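Local coordinates for protein D,D-dipeptidase/D,D-carboxypeptidase (Enterococcus faecalis, PDB 4MUQ) that acts as a zinc-dependent D,D-peptidase of the vancomycin-resistance VanXY type, with D,D-dipeptidase and probably D,D-carboxypeptidase activity, at residues R154-I159 / L187-Q192; E138-A143 / F148-A153; H105-T110 / H168-G173. All blocks are in the same frame, centred on the assembly; numbering follows the deposited sequence.

Interaction 1 (R154-I159 / L187-Q192); sequences RDKEEI and LEEYTQ. With PE3 (3,6,9,12,15,18,21,24,27,30,33,36,39-tridecaoxahentetracontane-1,41-diol), chain H.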
loop_
_atom_site.group_PDB
_atom_site.type_symbol
_atom_site.label_atom_id
_atom_site.label_comp_id
_atom_site.label_asym_id
_atom_site.label_seq_id
_atom_site.Cartn_x
_atom_site.Cartn_y
_atom_site.Cartn_z
ATOM N N ARG A 154 8.429 13.879 2.524
ATOM C CA ARG A 154 8.608 15.107 3.282
ATOM C C ARG A 154 7.553 16.162 2.926
ATOM O O ARG A 154 7.030 16.851 3.808
ATOM C CB ARG A 154 10.026 15.666 3.086
ATOM C CG ARG A 154 10.317 16.913 3.903
ATOM C CD ARG A 154 11.753 17.373 3.710
ATOM N NE ARG A 154 12.056 17.539 2.291
ATOM C CZ ARG A 154 13.264 17.773 1.795
ATOM N NH1 ARG A 154 14.302 17.870 2.602
ATOM N NH2 ARG A 154 13.426 17.904 0.481
ATOM N N ASP A 155 7.226 16.298 1.640
ATOM C CA ASP A 155 6.284 17.355 1.260
ATOM C C ASP A 155 4.815 17.060 1.560
ATOM O O ASP A 155 3.954 17.899 1.291
ATOM C CB ASP A 155 6.456 17.809 -0.199
ATOM C CG ASP A 155 6.111 16.733 -1.215
ATOM O OD1 ASP A 155 5.907 15.566 -0.844
ATOM O OD2 ASP A 155 6.069 17.074 -2.422
ATOM N N LYS A 156 4.537 15.901 2.154
ATOM C CA LYS A 156 3.162 15.504 2.443
ATOM C C LYS A 156 2.916 15.258 3.926
ATOM O O LYS A 156 1.869 14.726 4.291
ATOM C CB LYS A 156 2.787 14.245 1.660
ATOM C CG LYS A 156 3.105 14.289 0.168
ATOM C CD LYS A 156 2.191 15.219 -0.587
ATOM C CE LYS A 156 2.568 15.202 -2.070
ATOM N NZ LYS A 156 1.596 15.948 -2.881
ATOM N N GLU A 157 3.862 15.651 4.774
ATOM C CA GLU A 157 3.761 15.384 6.212
ATOM C C GLU A 157 2.478 15.890 6.851
ATOM O O GLU A 157 1.917 15.239 7.734
ATOM C CB GLU A 157 4.972 15.957 6.949
ATOM C CG GLU A 157 6.262 15.212 6.643
ATOM C CD GLU A 157 7.478 15.839 7.282
ATOM O OE1 GLU A 157 7.379 16.956 7.840
ATOM O OE2 GLU A 157 8.556 15.217 7.205
ATOM N N GLU A 158 1.996 17.039 6.400
ATOM C CA GLU A 158 0.809 17.632 7.003
ATOM C C GLU A 158 -0.460 16.860 6.660
ATOM O O GLU A 158 -1.432 16.883 7.419
ATOM C CB GLU A 158 0.684 19.107 6.625
ATOM C CG GLU A 158 1.857 19.939 7.118
ATOM C CD GLU A 158 2.231 19.616 8.555
ATOM O OE1 GLU A 158 1.343 19.678 9.434
ATOM O OE2 GLU A 158 3.411 19.285 8.807
ATOM N N ILE A 159 -0.456 16.153 5.540
ATOM C CA ILE A 159 -1.635 15.352 5.221
ATOM C C ILE A 159 -1.522 13.861 5.534
ATOM O O ILE A 159 -2.533 13.218 5.757
ATOM C CB ILE A 159 -2.151 15.572 3.789
ATOM C CG1 ILE A 159 -1.132 15.098 2.765
ATOM C CG2 ILE A 159 -2.534 17.034 3.572
ATOM C CD1 ILE A 159 -1.631 15.233 1.336
ATOM N N LEU A 187 -1.056 8.659 -0.852
ATOM C CA LEU A 187 -2.248 7.810 -0.907
ATOM C C LEU A 187 -3.504 8.586 -0.504
ATOM O O LEU A 187 -4.572 8.364 -1.079
ATOM C CB LEU A 187 -2.074 6.530 -0.080
ATOM C CG LEU A 187 -3.228 5.521 -0.188
ATOM C CD1 LEU A 187 -3.488 5.089 -1.645
ATOM C CD2 LEU A 187 -2.908 4.317 0.673
ATOM N N GLU A 188 -3.381 9.503 0.456
ATOM C CA GLU A 188 -4.492 10.390 0.833
ATOM C C GLU A 188 -5.020 11.148 -0.383
ATOM O O GLU A 188 -6.231 11.198 -0.624
ATOM C CB GLU A 188 -4.040 11.398 1.894
ATOM C CG GLU A 188 -3.937 10.831 3.323
ATOM C CD GLU A 188 -2.699 9.977 3.584
ATOM O OE1 GLU A 188 -1.770 9.954 2.747
ATOM O OE2 GLU A 188 -2.674 9.317 4.649
ATOM N N GLU A 189 -4.109 11.744 -1.144
ATOM C CA GLU A 189 -4.503 12.499 -2.319
ATOM C C GLU A 189 -5.152 11.611 -3.375
ATOM O O GLU A 189 -6.159 11.999 -3.963
ATOM C CB GLU A 189 -3.301 13.249 -2.889
ATOM C CG GLU A 189 -2.889 14.456 -2.062
ATOM C CD GLU A 189 -1.483 14.912 -2.376
ATOM O OE1 GLU A 189 -0.543 14.154 -2.061
ATOM O OE2 GLU A 189 -1.322 16.021 -2.937
ATOM N N TYR A 190 -4.584 10.429 -3.605
ATOM C CA TYR A 190 -5.134 9.511 -4.598
ATOM C C TYR A 190 -6.544 9.057 -4.209
ATOM O O TYR A 190 -7.423 8.924 -5.061
ATOM C CB TYR A 190 -4.213 8.305 -4.799
ATOM C CG TYR A 190 -4.652 7.410 -5.935
ATOM C CD1 TYR A 190 -4.704 7.887 -7.233
ATOM C CD2 TYR A 190 -5.016 6.082 -5.709
ATOM C CE1 TYR A 190 -5.114 7.079 -8.281
ATOM C CE2 TYR A 190 -5.419 5.259 -6.760
ATOM C CZ TYR A 190 -5.464 5.771 -8.041
ATOM O OH TYR A 190 -5.853 4.984 -9.105
ATOM N N THR A 191 -6.755 8.837 -2.917
ATOM C CA THR A 191 -8.058 8.387 -2.428
ATOM C C THR A 191 -9.141 9.429 -2.743
ATOM O O THR A 191 -10.259 9.086 -3.157
ATOM C CB THR A 191 -7.976 8.077 -0.919
ATOM O OG1 THR A 191 -6.958 7.092 -0.699
ATOM C CG2 THR A 191 -9.277 7.512 -0.386
ATOM N N GLN A 192 -8.814 10.707 -2.561
ATOM C CA GLN A 192 -9.733 11.770 -2.960
ATOM C C GLN A 192 -9.852 11.910 -4.484
ATOM O O GLN A 192 -10.948 12.012 -5.021
ATOM C CB GLN A 192 -9.337 13.109 -2.324
ATOM C CG GLN A 192 -10.249 14.283 -2.716
ATOM C CD GLN A 192 -11.665 14.120 -2.197
ATOM O OE1 GLN A 192 -11.876 13.777 -1.024
ATOM N NE2 GLN A 192 -12.645 14.369 -3.057
HETATM O O43 PE3 H . -6.665 15.727 9.432
HETATM C C42 PE3 H . -5.606 14.913 8.920
HETATM C C41 PE3 H . -4.298 15.091 9.711
HETATM O O40 PE3 H . -3.331 14.200 9.105
HETATM C C39 PE3 H . -3.982 12.938 9.243
HETATM C C38 PE3 H . -3.378 11.687 8.706
HETATM O O37 PE3 H . -4.396 10.750 9.075
#
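Lys156 and Glu189 carry the contact with a bidentate salt bridge: Lys156 NZ sits 2.9 Å from Glu189 OE1 and, within the rounding, equally far from OE2. Both carboxylate oxygens offer their syn lone pairs, the geometry of an ammonium held in the fork between two oxygens. The two side chains meet at about a right angle. A bend in the lysine (chi2 -72°) turns its outer chain toward the glutamate, and the last methylenes run beside the carboxylate, with Lys156 CD 3.3 Å from Glu189 OE1. Neither charged group depends on this pairing alone, since Lys156 NZ also donates to Gly184 O and Glu189 OE1 is bonded to Ser186 OG, two residues of the connection that leads into helix 187-194. The bridge therefore joins two surface elements of this Hedgehog/DD-peptidase-fold protein: the short helix 157-160, for which Lys156 is the N-cap residue, and the first turn of helix 187-194. Next to it lies a small apolar contact, in which Ile159 CD1 comes 3.7 Å from Glu189 CG; these two side chains also cross nearly perpendicularly. The Ile159 rotamer (chi1 65°), with CD1 extended beyond CG1, brings the methyl to the aliphatic part of the glutamate. Farther from the salt bridge, Glu188 CG approaches the carbonyl oxygen Ile159 O at 3.7 Å. The Glu188 carboxylate itself is engaged by Arg151 and Asn22. A polyethylene glycol fragment lies beside the same carbonyl, its C38 3.4 Å from Ile159 O.

Interaction 2 (E138-A143 / F148-A153); sequences EFRRAA and FTQRYA. With LY0 ((2R)-3-[(R)-[(1R)-1-aminoethyl](hydroxy)phosphoryl]-2-methylpropanoic acid), chain C; 2D8 ((2R)-3-[(R)-[(1S)-1-aminoethyl](hydroxy)phosphoryl]-2-methylpropanoic acid), chain D.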
loop_
_atom_site.group_PDB
_atom_site.type_symbol
_atom_site.label_atom_id
_atom_site.label_comp_id
_atom_site.label_asym_id
_atom_site.label_seq_id
_atom_site.Cartn_x
_atom_site.Cartn_y
_atom_site.Cartn_z
ATOM N N GLU A 138 17.420 2.846 -6.847
ATOM C CA GLU A 138 16.971 2.031 -7.972
ATOM C C GLU A 138 15.668 1.324 -7.619
ATOM O O GLU A 138 14.735 1.281 -8.425
ATOM C CB GLU A 138 18.028 0.997 -8.362
ATOM C CG GLU A 138 19.227 1.567 -9.100
ATOM C CD GLU A 138 20.069 0.482 -9.754
ATOM O OE1 GLU A 138 21.290 0.441 -9.497
ATOM O OE2 GLU A 138 19.513 -0.328 -10.528
ATOM N N PHE A 139 15.587 0.784 -6.408
ATOM C CA PHE A 139 14.337 0.203 -5.950
ATOM C C PHE A 139 13.221 1.245 -5.958
ATOM O O PHE A 139 12.110 0.998 -6.458
ATOM C CB PHE A 139 14.464 -0.396 -4.540
ATOM C CG PHE A 139 13.173 -0.982 -4.035
ATOM C CD1 PHE A 139 12.897 -2.331 -4.214
ATOM C CD2 PHE A 139 12.222 -0.183 -3.419
ATOM C CE1 PHE A 139 11.691 -2.876 -3.784
ATOM C CE2 PHE A 139 11.007 -0.709 -2.998
ATOM C CZ PHE A 139 10.749 -2.065 -3.174
ATOM N N ARG A 140 13.503 2.395 -5.352
ATOM C CA ARG A 140 12.498 3.429 -5.171
ATOM C C ARG A 140 11.960 3.896 -6.515
ATOM O O ARG A 140 10.754 4.119 -6.662
ATOM C CB ARG A 140 13.088 4.589 -4.358
ATOM C CG ARG A 140 12.137 5.728 -4.087
ATOM C CD ARG A 140 12.874 6.848 -3.379
ATOM N NE ARG A 140 13.125 6.560 -1.964
ATOM C CZ ARG A 140 14.321 6.244 -1.465
ATOM N NH1 ARG A 140 15.380 6.130 -2.250
ATOM N NH2 ARG A 140 14.462 6.028 -0.164
ATOM N N ARG A 141 12.835 4.010 -7.507
ATOM C CA ARG A 141 12.428 4.478 -8.830
ATOM C C ARG A 141 11.689 3.406 -9.643
ATOM O O ARG A 141 10.846 3.721 -10.481
ATOM C CB ARG A 141 13.628 5.043 -9.597
ATOM C CG ARG A 141 14.204 6.315 -8.963
ATOM C CD ARG A 141 15.352 6.895 -9.782
ATOM N NE ARG A 141 15.679 8.266 -9.390
ATOM C CZ ARG A 141 16.293 9.144 -10.178
ATOM N NH1 ARG A 141 16.647 8.801 -11.411
ATOM N NH2 ARG A 141 16.552 10.368 -9.739
ATOM N N ALA A 142 11.992 2.135 -9.384
ATOM C CA ALA A 142 11.309 1.029 -10.070
ATOM C C ALA A 142 9.952 0.688 -9.444
ATOM O O ALA A 142 9.038 0.212 -10.125
ATOM C CB ALA A 142 12.182 -0.200 -10.089
ATOM N N ALA A 143 9.826 0.932 -8.148
ATOM C CA ALA A 143 8.668 0.495 -7.380
ATOM C C ALA A 143 7.294 0.819 -7.995
ATOM O O ALA A 143 6.426 -0.065 -8.046
ATOM C CB ALA A 143 8.764 1.014 -5.940
ATOM N N PHE A 148 4.165 -0.562 -6.028
ATOM C CA PHE A 148 4.589 0.022 -4.751
ATOM C C PHE A 148 4.768 1.539 -4.820
ATOM O O PHE A 148 5.107 2.092 -5.879
ATOM C CB PHE A 148 5.921 -0.599 -4.296
ATOM C CG PHE A 148 5.787 -1.874 -3.494
ATOM C CD1 PHE A 148 5.522 -1.823 -2.125
ATOM C CD2 PHE A 148 5.970 -3.116 -4.094
ATOM C CE1 PHE A 148 5.432 -2.981 -1.381
ATOM C CE2 PHE A 148 5.879 -4.285 -3.344
ATOM C CZ PHE A 148 5.612 -4.206 -1.985
ATOM N N THR A 149 4.548 2.208 -3.690
ATOM C CA THR A 149 4.760 3.647 -3.586
ATOM C C THR A 149 5.533 3.944 -2.299
ATOM O O THR A 149 5.341 3.257 -1.294
ATOM C CB THR A 149 3.406 4.424 -3.624
ATOM O OG1 THR A 149 3.648 5.821 -3.828
ATOM C CG2 THR A 149 2.583 4.223 -2.344
ATOM N N GLN A 150 6.388 4.959 -2.305
ATOM C CA GLN A 150 6.984 5.390 -1.043
ATOM C C GLN A 150 5.908 6.183 -0.307
ATOM O O GLN A 150 5.382 7.181 -0.810
ATOM C CB GLN A 150 8.217 6.246 -1.262
ATOM C CG GLN A 150 8.930 6.556 0.042
ATOM C CD GLN A 150 10.066 7.517 -0.141
ATOM O OE1 GLN A 150 10.725 7.538 -1.186
ATOM N NE2 GLN A 150 10.297 8.343 0.866
ATOM N N ARG A 151 5.565 5.721 0.879
ATOM C CA ARG A 151 4.336 6.151 1.531
ATOM C C ARG A 151 4.366 7.549 2.130
ATOM O O ARG A 151 3.361 8.283 2.037
ATOM C CB ARG A 151 3.948 5.123 2.590
ATOM C CG ARG A 151 2.622 5.390 3.293
ATOM C CD ARG A 151 1.473 5.339 2.306
ATOM N NE ARG A 151 0.177 5.522 2.961
ATOM C CZ ARG A 151 -0.390 6.702 3.199
ATOM N NH1 ARG A 151 0.230 7.828 2.878
ATOM N NH2 ARG A 151 -1.584 6.742 3.777
ATOM N N TYR A 152 5.497 7.921 2.735
ATOM C CA TYR A 152 5.570 9.101 3.587
ATOM C C TYR A 152 6.649 10.047 3.100
ATOM O O TYR A 152 7.824 9.939 3.467
ATOM C CB TYR A 152 5.836 8.680 5.045
ATOM C CG TYR A 152 4.784 7.757 5.623
ATOM C CD1 TYR A 152 3.454 8.156 5.735
ATOM C CD2 TYR A 152 5.113 6.481 6.063
ATOM C CE1 TYR A 152 2.486 7.309 6.245
ATOM C CE2 TYR A 152 4.147 5.628 6.594
ATOM C CZ TYR A 152 2.830 6.048 6.681
ATOM O OH TYR A 152 1.851 5.214 7.190
ATOM N N ALA A 153 6.248 10.983 2.249
ATOM C CA ALA A 153 7.174 11.961 1.699
ATOM C C ALA A 153 7.284 13.201 2.579
ATOM O O ALA A 153 6.336 13.561 3.284
ATOM C CB ALA A 153 6.720 12.359 0.296
HETATM P P LY0 C . 7.253 2.625 10.427
HETATM C C1 LY0 C . 7.859 2.221 12.952
HETATM N N1 LY0 C . 9.142 3.841 11.858
HETATM C C2 LY0 C . 8.583 2.563 11.666
HETATM C C4 LY0 C . 6.024 3.882 10.880
HETATM C C5 LY0 C . 4.666 3.656 10.290
HETATM C C6 LY0 C . 3.910 2.621 11.109
HETATM C C7 LY0 C . 3.938 4.988 10.241
HETATM O O31 LY0 C . 6.538 1.255 10.401
HETATM O O32 LY0 C . 7.870 2.824 9.004
HETATM O O61 LY0 C . 3.125 1.907 10.506
HETATM O O62 LY0 C . 4.085 2.569 12.315
HETATM C C4 2D8 D . 6.018 3.886 10.872
HETATM C C5 2D8 D . 4.662 3.656 10.287
HETATM C C6 2D8 D . 3.909 2.620 11.109
HETATM C C7 2D8 D . 3.936 4.989 10.240
HETATM N N1 2D8 D . 9.625 1.839 11.276
HETATM P P 2D8 D . 7.250 2.632 10.424
HETATM C C1 2D8 D . 7.891 2.230 12.945
HETATM C C2 2D8 D . 8.571 2.683 11.668
HETATM O O31 2D8 D . 6.545 1.256 10.419
HETATM O O32 2D8 D . 7.873 2.824 9.004
HETATM O O61 2D8 D . 3.125 1.907 10.506
HETATM O O62 2D8 D . 4.085 2.569 12.315
#
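Arg140 and Gln150, with Ala143 and Phe148, form a local helix-to-strand contact in which the end of helix 134-142 is tied to strand 148-150, an outermost strand of the four-stranded antiparallel sheet that also holds strand 168-171. Two hydrogen bonds give the evidence. Near the turn, Phe148 N donates to Ala143 O over 3.1 Å, with an N-H...O angle of 156°. Beside it, Ala143 CB packs on Phe148 CB at 3.7 Å, whereas the phenyl ring leads away and packs on Val51 and Ile58 of helix 49-62. Farther along, Arg140 NE donates to Gln150 OE1 at 2.7 Å, the angle at the hydrogen being 138°, short but bent. The oxygen lies at the guanidinium edge, close to its plane; seen from the amide, however, the donor stands well above the carbonyl plane, and the two flat groups are turned 62° apart. Both chains run out with CG anti to the backbone N, and a bend of Arg140 at chi3 orients the guanidinium beyond it. The remaining guanidinium nitrogens are also gripped: NH1 by Asp137 and Pro131 O, NH2 by the carbonyl oxygens of Phe130 and Pro166. Gln150 NE2 is hydrogen-bonded to Tyr132 OH, fixing which end of the amide faces the arginine. Past the strand, Tyr152 meets the bound phosphinate, modelled as the overlapping epimers LY0 and 2D8, its OH 3.7 Å from methyl C7 of either, while Arg151 CG lies 3.4 Å above the centre of the tyrosine ring. A helix leading through a tight connection into an edge strand, whose continuation supplies a pocket residue, is how this helix joins the sheet that carries zinc ligands Asp115 and His168 in the Hedgehog/DD-peptidase fold.

Interaction 3 (H105-T110 / H168-G173); sequences HSEHQT and HFRYVG. With ZN (zinc ion), chain B; 2D8 ((2R)-3-[(R)-[(1S)-1-aminoethyl](hydroxy)phosphoryl]-2-methylpropanoic acid), chain D; LY0 ((2R)-3-[(R)-[(1R)-1-aminoethyl](hydroxy)phosphoryl]-2-methylpropanoic acid), chain C.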
loop_
_atom_site.group_PDB
_atom_site.type_symbol
_atom_site.label_atom_id
_atom_site.label_comp_id
_atom_site.label_asym_id
_atom_site.label_seq_id
_atom_site.Cartn_x
_atom_site.Cartn_y
_atom_site.Cartn_z
ATOM N N HIS A 105 -3.819 1.718 13.323
ATOM C CA HIS A 105 -3.734 2.751 12.284
ATOM C C HIS A 105 -2.465 2.584 11.469
ATOM O O HIS A 105 -2.056 3.511 10.753
ATOM C CB HIS A 105 -3.760 4.156 12.905
ATOM C CG HIS A 105 -5.016 4.454 13.660
ATOM N ND1 HIS A 105 -6.016 5.258 13.157
ATOM C CD2 HIS A 105 -5.452 4.030 14.872
ATOM C CE1 HIS A 105 -7.000 5.338 14.035
ATOM N NE2 HIS A 105 -6.682 4.598 15.085
ATOM N N SER A 106 -1.812 1.427 11.584
ATOM C CA SER A 106 -0.571 1.150 10.845
ATOM C C SER A 106 -0.822 0.302 9.607
ATOM O O SER A 106 -1.497 -0.730 9.674
ATOM C CB SER A 106 0.408 0.386 11.731
ATOM O OG SER A 106 1.545 -0.041 10.981
ATOM N N GLU A 107 -0.275 0.732 8.471
ATOM C CA GLU A 107 -0.285 -0.083 7.262
ATOM C C GLU A 107 0.406 -1.395 7.442
ATOM O O GLU A 107 0.156 -2.330 6.685
ATOM C CB GLU A 107 0.457 0.608 6.124
ATOM C CG GLU A 107 -0.134 1.897 5.690
ATOM C CD GLU A 107 0.478 2.375 4.394
ATOM O OE1 GLU A 107 1.724 2.253 4.201
ATOM O OE2 GLU A 107 -0.307 2.878 3.591
ATOM N N HIS A 108 1.306 -1.492 8.419
ATOM C CA HIS A 108 1.986 -2.767 8.605
ATOM C C HIS A 108 1.020 -3.876 9.027
ATOM O O HIS A 108 1.280 -5.055 8.795
ATOM C CB HIS A 108 3.157 -2.657 9.587
ATOM C CG HIS A 108 4.356 -1.999 8.993
ATOM N ND1 HIS A 108 5.334 -2.701 8.317
ATOM C CD2 HIS A 108 4.724 -0.700 8.954
ATOM C CE1 HIS A 108 6.259 -1.858 7.896
ATOM N NE2 HIS A 108 5.918 -0.636 8.272
ATOM N N GLN A 109 -0.100 -3.491 9.633
ATOM C CA GLN A 109 -1.103 -4.464 10.055
ATOM C C GLN A 109 -1.934 -5.005 8.891
ATOM O O GLN A 109 -2.781 -5.854 9.092
ATOM C CB GLN A 109 -2.019 -3.875 11.140
ATOM C CG GLN A 109 -1.283 -3.550 12.449
ATOM C CD GLN A 109 -2.167 -2.840 13.438
ATOM O OE1 GLN A 109 -1.959 -1.654 13.722
ATOM N NE2 GLN A 109 -3.176 -3.538 13.954
ATOM N N THR A 110 -1.671 -4.535 7.668
ATOM C CA THR A 110 -2.423 -5.017 6.496
ATOM C C THR A 110 -1.679 -6.076 5.680
ATOM O O THR A 110 -2.267 -6.729 4.823
ATOM C CB THR A 110 -2.756 -3.890 5.486
ATOM O OG1 THR A 110 -1.547 -3.397 4.900
ATOM C CG2 THR A 110 -3.545 -2.740 6.134
ATOM N N HIS A 168 9.853 3.282 4.054
ATOM C CA HIS A 168 8.551 2.620 4.160
ATOM C C HIS A 168 7.793 2.632 2.836
ATOM O O HIS A 168 7.467 3.699 2.296
ATOM C CB HIS A 168 7.734 3.271 5.290
ATOM C CG HIS A 168 6.359 2.703 5.466
ATOM N ND1 HIS A 168 5.967 2.029 6.607
ATOM C CD2 HIS A 168 5.267 2.766 4.670
ATOM C CE1 HIS A 168 4.696 1.682 6.489
ATOM N NE2 HIS A 168 4.248 2.126 5.327
ATOM N N PHE A 169 7.506 1.437 2.324
ATOM C CA PHE A 169 6.839 1.307 1.025
ATOM C C PHE A 169 5.517 0.590 1.176
ATOM O O PHE A 169 5.391 -0.355 1.948
ATOM C CB PHE A 169 7.759 0.587 0.027
ATOM C CG PHE A 169 8.920 1.424 -0.387
ATOM C CD1 PHE A 169 8.855 2.182 -1.547
ATOM C CD2 PHE A 169 10.039 1.531 0.421
ATOM C CE1 PHE A 169 9.911 3.003 -1.933
ATOM C CE2 PHE A 169 11.095 2.356 0.053
ATOM C CZ PHE A 169 11.025 3.093 -1.133
ATOM N N ARG A 170 4.527 1.062 0.429
ATOM C CA ARG A 170 3.172 0.526 0.499
ATOM C C ARG A 170 2.756 -0.030 -0.855
ATOM O O ARG A 170 2.916 0.647 -1.882
ATOM C CB ARG A 170 2.212 1.647 0.931
ATOM C CG ARG A 170 0.724 1.389 0.662
ATOM C CD ARG A 170 0.146 0.232 1.455
ATOM N NE ARG A 170 -1.192 -0.058 0.939
ATOM C CZ ARG A 170 -2.310 0.505 1.385
ATOM N NH1 ARG A 170 -2.283 1.355 2.401
ATOM N NH2 ARG A 170 -3.473 0.201 0.808
ATOM N N TYR A 171 2.262 -1.265 -0.866
ATOM C CA TYR A 171 1.701 -1.832 -2.085
ATOM C C TYR A 171 0.263 -1.366 -2.258
ATOM O O TYR A 171 -0.576 -1.591 -1.373
ATOM C CB TYR A 171 1.736 -3.350 -2.023
ATOM C CG TYR A 171 1.238 -4.014 -3.280
ATOM C CD1 TYR A 171 2.070 -4.155 -4.372
ATOM C CD2 TYR A 171 -0.061 -4.496 -3.363
ATOM C CE1 TYR A 171 1.623 -4.767 -5.527
ATOM C CE2 TYR A 171 -0.518 -5.124 -4.514
ATOM C CZ TYR A 171 0.334 -5.250 -5.590
ATOM O OH TYR A 171 -0.098 -5.861 -6.751
ATOM N N VAL A 172 -0.020 -0.739 -3.404
ATOM C CA VAL A 172 -1.392 -0.378 -3.792
ATOM C C VAL A 172 -1.812 -1.100 -5.060
ATOM O O VAL A 172 -3.001 -1.126 -5.403
ATOM C CB VAL A 172 -1.572 1.141 -3.992
ATOM C CG1 VAL A 172 -1.481 1.865 -2.658
ATOM C CG2 VAL A 172 -0.552 1.689 -4.986
ATOM N N GLY A 173 -0.851 -1.689 -5.762
ATOM C CA GLY A 173 -1.119 -2.349 -7.024
ATOM C C GLY A 173 -0.939 -1.443 -8.228
ATOM O O GLY A 173 -1.114 -0.225 -8.143
HETATM ZN ZN ZN B . 7.055 1.024 8.063
HETATM C C4 2D8 D . 6.018 3.886 10.872
HETATM C C5 2D8 D . 4.662 3.656 10.287
HETATM C C6 2D8 D . 3.909 2.620 11.109
HETATM C C7 2D8 D . 3.936 4.989 10.240
HETATM N N1 2D8 D . 9.625 1.839 11.276
HETATM P P 2D8 D . 7.250 2.632 10.424
HETATM C C1 2D8 D . 7.891 2.230 12.945
HETATM C C2 2D8 D . 8.571 2.683 11.668
HETATM O O31 2D8 D . 6.545 1.256 10.419
HETATM O O32 2D8 D . 7.873 2.824 9.004
HETATM O O61 2D8 D . 3.125 1.907 10.506
HETATM O O62 2D8 D . 4.085 2.569 12.315
HETATM P P LY0 C . 7.253 2.625 10.427
HETATM C C1 LY0 C . 7.859 2.221 12.952
HETATM N N1 LY0 C . 9.142 3.841 11.858
HETATM C C2 LY0 C . 8.583 2.563 11.666
HETATM C C4 LY0 C . 6.024 3.882 10.880
HETATM C C5 LY0 C . 4.666 3.656 10.290
HETATM C C6 LY0 C . 3.910 2.621 11.109
HETATM C C7 LY0 C . 3.938 4.988 10.241
HETATM O O31 LY0 C . 6.538 1.255 10.401
HETATM O O32 LY0 C . 7.870 2.824 9.004
HETATM O O61 LY0 C . 3.125 1.907 10.506
HETATM O O62 LY0 C . 4.085 2.569 12.315
#
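The zinc site of this M15B metallopeptidase brings His108 and His168 together across the contact: His108 NE2 binds the metal at 2.0 Å and His168 ND1 at 2.1 Å. Asp115 is the third protein ligand, and the phosphinate oxygens O31 and O32 of the bound inhibitor, modelled as the two epimers LY0 and 2D8, approach the ion at 2.4 and 2.2 Å. The imidazole planes stand 83° apart, each ring turning one nitrogen to the metal. On the far side of His168, NE2 donates to Glu107 OE1 over 2.8 Å in a nearly straight bond of 165°. Glu107 OE1 lies almost in the imidazole plane and is met on its anti side, slightly out of the carboxylate plane; this His-carboxylate hydrogen bond fixes the ring's rotation and leaves ND1 directed at zinc. Such second-shell support is built from the two parts of the Hedgehog/DD-peptidase fold that meet here, the 3-10 turn 107-109 and the sheet strand 168-171. Glu107 is itself positioned by Arg170, whose NH1 reaches OE2 at 2.8 Å in a salt bridge that comes from above the carboxylate plane, although the oxygen lies at the guanidinium edge. A bend at chi2 (65°) carries the arginine chain across the carboxylate, CB, CG and CD all passing close to its oxygens, and its NE is held by Tyr171 O. Arg151 gives Glu107 OE2 a second cationic partner, and Gly73 O accepts from His108 ND1. In the pocket, Ser106 OG lies 2.6 Å from inhibitor carboxylate atom O61 and accepts from His108 N, forming an ST turn.

Arg151 of segment 148-153 connects all three contacts. Its NH1 makes a 2.9 Å salt bridge to Glu188 OE1 of interaction 1, and its NE a 2.8 Å salt bridge to Glu107 OE2 of interaction 3, so the surface helix pair is coupled to the second shell of the zinc ligand His168. Interactions 2 and 3 also share one sheet, in which strands 148-150 and 168-171 are neighbours, with Thr149 N 2.9 Å from Arg170 O. Leu187 of segment 187-192 packs on interaction 3, its CD2 3.5 Å from Arg170 NH1. Interactions 2 and 3 both touch the phosphinate; in interaction 1, the side chain of Glu188 remains about 10 Å from the bound LY0 and 2D8.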